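Local coordinates for galactokinase (PDB 6TEQ), which probably phosphorylates galactose with ATP as a GHMP-family sugar kinase and binds 2-deoxy-2-fluoro-galactose, at residues T2-F6 with G382-Q387; A67-R71 with K123-A127; D73-R77 with A88-D93. All coordinates share one frame; numbering follows the deposited sequence.

Contact 1 of 3, residues T2-F6 with G382-Q387; sequences TAVEF and GHEIAQ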
loop_
_atom_site.group_PDB
_atom_site.type_symbol
_atom_site.label_atom_id
_atom_site.label_comp_id
_atom_site.label_asym_id
_atom_site.label_seq_id
_atom_site.Cartn_x
_atom_site.Cartn_y
_atom_site.Cartn_z
ATOM N N THR A 2 -13.040 12.384 -23.923
ATOM C CA THR A 2 -11.578 12.434 -23.818
ATOM C C THR A 2 -11.084 10.979 -23.656
ATOM O O THR A 2 -11.752 10.136 -22.929
ATOM C CB THR A 2 -11.171 13.416 -22.707
ATOM O OG1 THR A 2 -11.548 14.719 -23.179
ATOM C CG2 THR A 2 -9.694 13.410 -22.398
ATOM N N ALA A 3 -9.987 10.679 -24.342
ATOM C CA ALA A 3 -9.200 9.448 -24.165
ATOM C C ALA A 3 -8.852 9.279 -22.677
ATOM O O ALA A 3 -8.730 10.250 -21.929
ATOM C CB ALA A 3 -7.949 9.495 -25.027
ATOM N N VAL A 4 -8.696 8.050 -22.250
ATOM C CA VAL A 4 -8.373 7.726 -20.838
ATOM C C VAL A 4 -7.013 8.359 -20.516
ATOM O O VAL A 4 -6.076 8.331 -21.360
ATOM C CB VAL A 4 -8.391 6.203 -20.573
ATOM C CG1 VAL A 4 -7.321 5.448 -21.332
ATOM C CG2 VAL A 4 -8.332 5.942 -19.076
ATOM N N GLU A 5 -6.929 8.993 -19.373
ATOM C CA GLU A 5 -5.702 9.641 -18.854
ATOM C C GLU A 5 -4.773 8.608 -18.220
ATOM O O GLU A 5 -5.250 7.866 -17.345
ATOM C CB GLU A 5 -6.040 10.719 -17.828
ATOM C CG GLU A 5 -4.875 11.503 -17.278
ATOM C CD GLU A 5 -5.222 12.520 -16.190
ATOM O OE1 GLU A 5 -4.390 13.424 -15.976
ATOM O OE2 GLU A 5 -6.314 12.378 -15.534
ATOM N N PHE A 6 -3.473 8.714 -18.515
ATOM C CA PHE A 6 -2.381 8.038 -17.773
ATOM C C PHE A 6 -1.697 9.115 -16.927
ATOM O O PHE A 6 -1.328 10.190 -17.431
ATOM C CB PHE A 6 -1.403 7.308 -18.695
ATOM C CG PHE A 6 -1.871 5.937 -19.126
ATOM C CD1 PHE A 6 -2.986 5.801 -19.952
ATOM C CD2 PHE A 6 -1.248 4.779 -18.654
ATOM C CE1 PHE A 6 -3.434 4.550 -20.346
ATOM C CE2 PHE A 6 -1.692 3.527 -19.047
ATOM C CZ PHE A 6 -2.796 3.411 -19.883
ATOM N N GLY A 382 -1.620 -2.203 -22.646
ATOM C CA GLY A 382 -2.192 -1.488 -21.499
ATOM C C GLY A 382 -3.103 -0.353 -21.916
ATOM O O GLY A 382 -4.195 -0.236 -21.361
ATOM N N HIS A 383 -2.693 0.451 -22.904
ATOM C CA HIS A 383 -3.509 1.635 -23.303
ATOM C C HIS A 383 -4.820 1.151 -23.869
ATOM O O HIS A 383 -5.856 1.698 -23.496
ATOM C CB HIS A 383 -2.808 2.528 -24.308
ATOM C CG HIS A 383 -1.932 3.539 -23.660
ATOM N ND1 HIS A 383 -0.845 3.164 -22.861
ATOM C CD2 HIS A 383 -2.013 4.888 -23.630
ATOM C CE1 HIS A 383 -0.280 4.262 -22.381
ATOM N NE2 HIS A 383 -0.986 5.330 -22.847
ATOM N N GLU A 384 -4.780 0.141 -24.726
ATOM C CA GLU A 384 -6.022 -0.354 -25.375
ATOM C C GLU A 384 -6.979 -0.852 -24.314
ATOM O O GLU A 384 -8.171 -0.539 -24.402
ATOM C CB GLU A 384 -5.708 -1.561 -26.250
ATOM C CG GLU A 384 -6.921 -2.169 -26.938
ATOM C CD GLU A 384 -6.486 -2.727 -28.285
ATOM O OE1 GLU A 384 -6.176 -3.921 -28.296
ATOM O OE2 GLU A 384 -6.322 -1.921 -29.281
ATOM N N ILE A 385 -6.475 -1.614 -23.334
ATOM C CA ILE A 385 -7.365 -2.209 -22.309
ATOM C C ILE A 385 -7.883 -1.102 -21.389
ATOM O O ILE A 385 -9.070 -1.116 -21.053
ATOM C CB ILE A 385 -6.655 -3.333 -21.565
ATOM C CG1 ILE A 385 -6.395 -4.521 -22.506
ATOM C CG2 ILE A 385 -7.476 -3.768 -20.335
ATOM C CD1 ILE A 385 -5.459 -5.560 -21.941
ATOM N N ALA A 386 -7.049 -0.159 -21.009
ATOM C CA ALA A 386 -7.490 1.015 -20.209
ATOM C C ALA A 386 -8.598 1.760 -20.938
ATOM O O ALA A 386 -9.592 2.116 -20.338
ATOM C CB ALA A 386 -6.317 1.894 -19.916
ATOM N N GLN A 387 -8.480 1.938 -22.247
ATOM C CA GLN A 387 -9.517 2.677 -22.983
ATOM C C GLN A 387 -10.809 1.853 -23.085
ATOM O O GLN A 387 -11.896 2.437 -22.983
ATOM C CB GLN A 387 -8.970 3.047 -24.357
ATOM C CG GLN A 387 -9.937 3.956 -25.122
ATOM C CD GLN A 387 -10.135 5.250 -24.375
ATOM O OE1 GLN A 387 -9.175 6.050 -24.219
ATOM N NE2 GLN A 387 -11.360 5.452 -23.877
HETATM O O HOH W 1 -12.441 7.793 -22.524
#
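Ala3, with its small side chain, lets the N-terminal segment pass close to Gln387 near the start of helix 382-396, its CA lying 3.4 Å from Gln387 OE1; just before it, a water donates to Thr2 O and accepts from NE2 of the same glutamine. Val4 makes the direct bond: its backbone N donates to Gln387 OE1 at 2.8 Å, almost straight at 172°. Gln387 gets there because its chain bends about CB-CG (chi2 62°), which swings the amide round toward the N-terminal segment, and NE2 is held a second time by Asp391. The branched side chain of Val4 and the chain of Gln387 run alongside each other in opposite senses, setting Val4 CG1 4.0 Å from Ala386 CB. Glu5 is bonded through its backbone to Ala403, which joins the N-terminal segment to the edge of the five-stranded mixed sheet beside strand 402-404. Phe6 then turns its ring onto the helix. Its face lies on the imidazole of His383 as an offset stack, centroids 3.8 Å apart and planes within 2° of parallel, while CZ comes obliquely to 3.8 Å from Ala386 CB. Alanine suits that place: its methyl touches both Val4 CG1 and Phe6 CZ, and a small side chain lets the segment come near the helix. Two-atom use of one amide and a flat aromatic stack both depend on direction, so together they probably fix the register of the N-terminal segment on the helix.

Contact 2 of 3, residues A67-R71 with K123-A127; sequences ALKPR and KGFDA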
loop_
_atom_site.group_PDB
_atom_site.type_symbol
_atom_site.label_atom_id
_atom_site.label_comp_id
_atom_site.label_asym_id
_atom_site.label_seq_id
_atom_site.Cartn_x
_atom_site.Cartn_y
_atom_site.Cartn_z
ATOM N N ALA A 67 9.762 18.004 1.291
ATOM C CA ALA A 67 10.846 18.974 1.640
ATOM C C ALA A 67 10.695 19.238 3.147
ATOM O O ALA A 67 9.588 19.577 3.589
ATOM C CB ALA A 67 10.720 20.214 0.795
ATOM N N LEU A 68 11.730 19.004 3.938
ATOM C CA LEU A 68 11.622 19.134 5.401
ATOM C C LEU A 68 12.784 19.892 6.006
ATOM O O LEU A 68 13.926 19.792 5.493
ATOM C CB LEU A 68 11.501 17.720 5.985
ATOM C CG LEU A 68 11.295 17.629 7.516
ATOM C CD1 LEU A 68 10.405 16.461 7.878
ATOM C CD2 LEU A 68 12.630 17.544 8.241
ATOM N N LYS A 69 12.499 20.591 7.094
ATOM C CA LYS A 69 13.558 21.206 7.938
ATOM C C LYS A 69 13.146 20.992 9.374
ATOM O O LYS A 69 12.003 21.249 9.730
ATOM C CB LYS A 69 13.754 22.695 7.636
ATOM C CG LYS A 69 14.900 23.317 8.385
ATOM C CD LYS A 69 15.113 24.742 7.959
ATOM C CE LYS A 69 16.310 25.338 8.658
ATOM N NZ LYS A 69 16.301 26.776 8.448
ATOM N N PRO A 70 14.067 20.532 10.234
ATOM C CA PRO A 70 13.708 20.346 11.644
ATOM C C PRO A 70 13.573 21.729 12.282
ATOM O O PRO A 70 14.160 22.667 11.804
ATOM C CB PRO A 70 14.901 19.584 12.208
ATOM C CG PRO A 70 16.067 20.011 11.319
ATOM C CD PRO A 70 15.472 20.203 9.918
ATOM N N ARG A 71 12.907 21.750 13.412
ATOM C CA ARG A 71 12.768 22.953 14.262
ATOM C C ARG A 71 13.394 22.699 15.629
ATOM O O ARG A 71 13.475 21.531 16.034
ATOM C CB ARG A 71 11.295 23.288 14.391
ATOM C CG ARG A 71 10.606 23.735 13.099
ATOM C CD ARG A 71 9.099 23.979 13.255
ATOM N NE ARG A 71 8.878 25.129 14.134
ATOM C CZ ARG A 71 8.564 26.339 13.755
ATOM N NH1 ARG A 71 8.473 27.245 14.709
ATOM N NH2 ARG A 71 8.401 26.672 12.464
ATOM N N LYS A 123 12.143 16.560 17.644
ATOM C CA LYS A 123 11.331 17.756 17.970
ATOM C C LYS A 123 10.472 18.077 16.731
ATOM O O LYS A 123 10.156 17.194 15.887
ATOM C CB LYS A 123 12.247 18.926 18.370
ATOM C CG LYS A 123 13.289 18.669 19.439
ATOM C CD LYS A 123 12.644 18.225 20.699
ATOM C CE LYS A 123 13.573 17.797 21.815
ATOM N NZ LYS A 123 14.245 18.959 22.427
ATOM N N GLY A 124 10.122 19.339 16.572
ATOM C CA GLY A 124 9.217 19.804 15.530
ATOM C C GLY A 124 9.816 19.748 14.169
ATOM O O GLY A 124 11.051 19.423 13.991
ATOM N N PHE A 125 9.025 20.204 13.209
ATOM C CA PHE A 125 9.533 20.323 11.839
ATOM C C PHE A 125 8.560 21.142 10.982
ATOM O O PHE A 125 7.373 21.282 11.301
ATOM C CB PHE A 125 9.791 18.958 11.203
ATOM C CG PHE A 125 8.574 18.102 11.008
ATOM C CD1 PHE A 125 8.133 17.295 12.027
ATOM C CD2 PHE A 125 7.915 18.055 9.794
ATOM C CE1 PHE A 125 7.054 16.436 11.844
ATOM C CE2 PHE A 125 6.807 17.244 9.625
ATOM C CZ PHE A 125 6.361 16.453 10.638
ATOM N N ASP A 126 9.126 21.685 9.921
ATOM C CA ASP A 126 8.382 22.300 8.798
ATOM C C ASP A 126 8.495 21.364 7.618
ATOM O O ASP A 126 9.593 20.887 7.346
ATOM C CB ASP A 126 8.927 23.661 8.470
ATOM C CG ASP A 126 8.777 24.665 9.587
ATOM O OD1 ASP A 126 7.684 24.633 10.299
ATOM O OD2 ASP A 126 9.716 25.534 9.684
ATOM N N ALA A 127 7.376 21.136 6.930
ATOM C CA ALA A 127 7.427 20.304 5.714
ATOM C C ALA A 127 6.451 20.788 4.650
ATOM O O ALA A 127 5.348 21.316 4.988
ATOM C CB ALA A 127 7.231 18.839 6.030
#
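Antiparallel strands 54-70 and 125-131 run side by side in the large mixed sheet, and Lys69 and Asp126 form their hydrogen-bonded pair. Lys69 N donates to Asp126 O and Asp126 N to Lys69 O, each at 2.9 Å. Beyond the strand end Arg71 N bonds Gly124 O at 3.0 Å; Gly124, without a side chain, lets Arg71 CB lie close over its backbone.

The sheet has two unlike faces. Leu68, Pro70, Phe125 and Ala127 point to the one covered by helix 141-156, as apolar residues should: Leu68 CD1 meets Phe125 CD2 at 3.5 Å, the two side chains crossing at about a right angle. Phe125 CG, set between its own backbone N and carbonyl carbon (chi1 64°), places the ring beside that methyl, and Ala127 CB lies at the ring's edge.

On the face of Lys69 and Asp126, the acid is reached by Arg71 from the loop: the arginine bends about CG-CD (chi3 67°), bringing NH2 to the syn lone pair of Asp126 OD1 at 3.1 Å. Guanidinium and carboxylate planes stand 74° apart, so the two groups do not pair flat, and the second bond, to OD2, is weak. Asp126 also carries Arg77 on OD1, while NH1 of Arg71 pairs with Asp73.

Contact 3 of 3, residues D73-R77 with A88-D93; sequences DTKVR and AEADLD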
loop_
_atom_site.group_PDB
_atom_site.type_symbol
_atom_site.label_atom_id
_atom_site.label_comp_id
_atom_site.label_asym_id
_atom_site.label_seq_id
_atom_site.Cartn_x
_atom_site.Cartn_y
_atom_site.Cartn_z
ATOM N N ASP A 73 11.919 24.042 18.299
ATOM C CA ASP A 73 10.693 23.865 19.122
ATOM C C ASP A 73 9.974 22.580 18.726
ATOM O O ASP A 73 10.505 21.826 17.907
ATOM C CB ASP A 73 9.794 25.103 19.071
ATOM C CG ASP A 73 9.233 25.434 17.716
ATOM O OD1 ASP A 73 9.013 24.462 16.947
ATOM O OD2 ASP A 73 9.002 26.682 17.432
ATOM N N THR A 74 8.764 22.395 19.249
ATOM C CA THR A 74 7.942 21.173 19.053
ATOM C C THR A 74 6.800 21.476 18.086
ATOM O O THR A 74 5.877 20.638 17.984
ATOM C CB THR A 74 7.486 20.594 20.391
ATOM O OG1 THR A 74 6.918 21.581 21.271
ATOM C CG2 THR A 74 8.662 19.921 21.059
ATOM N N LYS A 75 6.849 22.619 17.411
ATOM C CA LYS A 75 5.844 22.995 16.396
ATOM C C LYS A 75 6.062 22.145 15.133
ATOM O O LYS A 75 7.196 21.898 14.752
ATOM C CB LYS A 75 5.876 24.482 16.049
ATOM C CG LYS A 75 5.358 25.390 17.162
ATOM C CD LYS A 75 5.344 26.844 16.817
ATOM C CE LYS A 75 4.714 27.699 17.890
ATOM N NZ LYS A 75 5.619 28.788 18.340
ATOM N N VAL A 76 4.972 21.747 14.515
ATOM C CA VAL A 76 4.928 20.998 13.233
ATOM C C VAL A 76 4.023 21.775 12.307
ATOM O O VAL A 76 2.828 21.894 12.622
ATOM C CB VAL A 76 4.461 19.550 13.367
ATOM C CG1 VAL A 76 4.333 18.969 11.966
ATOM C CG2 VAL A 76 5.413 18.740 14.233
ATOM N N ARG A 77 4.642 22.311 11.271
ATOM C CA ARG A 77 3.930 22.953 10.157
ATOM C C ARG A 77 4.049 22.037 8.942
ATOM O O ARG A 77 5.150 21.709 8.541
ATOM C CB ARG A 77 4.379 24.366 9.852
ATOM C CG ARG A 77 4.193 25.332 10.996
ATOM C CD ARG A 77 4.577 26.729 10.644
ATOM N NE ARG A 77 5.960 26.825 10.320
ATOM C CZ ARG A 77 6.526 27.887 9.779
ATOM N NH1 ARG A 77 5.812 28.969 9.490
ATOM N NH2 ARG A 77 7.817 27.854 9.518
ATOM N N ALA A 88 -1.066 23.599 7.908
ATOM C CA ALA A 88 -1.587 22.953 9.116
ATOM C C ALA A 88 -0.519 23.057 10.192
ATOM O O ALA A 88 0.626 22.775 9.920
ATOM C CB ALA A 88 -1.998 21.524 8.815
ATOM N N GLU A 89 -0.914 23.307 11.437
ATOM C CA GLU A 89 0.058 23.646 12.508
ATOM C C GLU A 89 -0.380 22.917 13.785
ATOM O O GLU A 89 -1.535 23.142 14.201
ATOM C CB GLU A 89 0.160 25.185 12.533
ATOM C CG GLU A 89 0.393 25.803 13.899
ATOM C CD GLU A 89 1.813 25.777 14.396
ATOM O OE1 GLU A 89 2.456 24.726 14.235
ATOM O OE2 GLU A 89 2.250 26.781 14.988
ATOM N N ALA A 90 0.489 22.062 14.356
ATOM C CA ALA A 90 0.213 21.310 15.595
ATOM C C ALA A 90 1.461 21.460 16.448
ATOM O O ALA A 90 2.485 22.011 15.960
ATOM C CB ALA A 90 -0.154 19.853 15.350
ATOM N N ASP A 91 1.387 20.957 17.652
ATOM C CA ASP A 91 2.531 20.995 18.578
ATOM C C ASP A 91 2.633 19.594 19.163
ATOM O O ASP A 91 1.602 19.054 19.660
ATOM C CB ASP A 91 2.356 22.106 19.624
ATOM C CG ASP A 91 3.650 22.475 20.303
ATOM O OD1 ASP A 91 4.375 21.569 20.762
ATOM O OD2 ASP A 91 3.919 23.668 20.378
ATOM N N LEU A 92 3.837 19.026 19.120
ATOM C CA LEU A 92 4.105 17.670 19.643
ATOM C C LEU A 92 4.099 17.612 21.170
ATOM O O LEU A 92 3.895 16.535 21.700
ATOM C CB LEU A 92 5.466 17.240 19.105
ATOM C CG LEU A 92 5.545 17.057 17.585
ATOM C CD1 LEU A 92 6.988 16.964 17.122
ATOM C CD2 LEU A 92 4.731 15.846 17.151
ATOM N N ASP A 93 4.356 18.741 21.844
ATOM C CA ASP A 93 4.525 18.793 23.313
ATOM C C ASP A 93 3.212 18.361 23.956
ATOM O O ASP A 93 2.258 19.106 23.835
ATOM C CB ASP A 93 5.050 20.169 23.701
ATOM C CG ASP A 93 5.442 20.254 25.150
ATOM O OD1 ASP A 93 5.781 19.206 25.714
ATOM O OD2 ASP A 93 5.370 21.356 25.699
HETATM O O HOH W 2 6.962 24.612 20.438
#
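Thr74 and Asp91 meet at the open end of the beta hairpin made by strands 75-80 and 86-91, their side chains set aslant to each other. The threonine hydroxyl donates to Asp91 OD1 at 2.6 Å, arriving on the syn side of the carboxylate. Asp93 N takes the same oxygen from the anti side at 3.0 Å, closing an Asx turn, so OD1 is gripped by two donors while OD2 accepts from a water that also binds Thr74 N. Aspartate suits the strand's last position because its short acid reaches both the neighbouring strand and its own following backbone. A second Asx turn, Asp73 OD1 with Lys75 N, starts the first strand.

Between them the backbones pair regularly: Val76 and Ala90 exchange two bonds, and Leu92 N extends the pattern to Thr74 O at 2.8 Å.

The side chains divide between the faces. Val76 directs CG2, anti to its own carbonyl carbon, at Leu92 CD1, 3.7 Å away. This apolar pair is covered by helix 105-116, through Thr108 on Val76 and Ala111 on Leu92, where branched aliphatic groups belong. On the opposite face Lys75, Arg77, Glu89 and Asp91 gather. In one of its two conformers Glu89 touches the aliphatic parts of both basic chains. The charged ends do not pair across the strands: Arg77 NE is engaged by Asp126 instead, and Lys75 crosses Asp91 at a slant, its CG 3.9 Å from Asp91 OD2 while Lys75 NZ stays 5.8 Å from that oxygen.

From the N terminus, segment 2-6 is laid down first, but contact 1 closes only when the chain reaches helix 382-396, so its loop holds nearly the whole protein. Strand 54-70 then runs into contact 2, whose partner strand 125-131 comes some fifty residues later. Within that loop lies contact 3, the local hairpin of strands 75-80 and 86-91: three loops nested without crossing. Contacts 2 and 3 touch, since strand 75-80 lies parallel beside strand 125-131 in one sheet, with a probable hydrogen bond from Ala127 N to Arg77 O. Contact 1 ties the N-terminal segment, at the edge of the other sheet, to helix 382-396, its centre about 40 Å from that of contact 2.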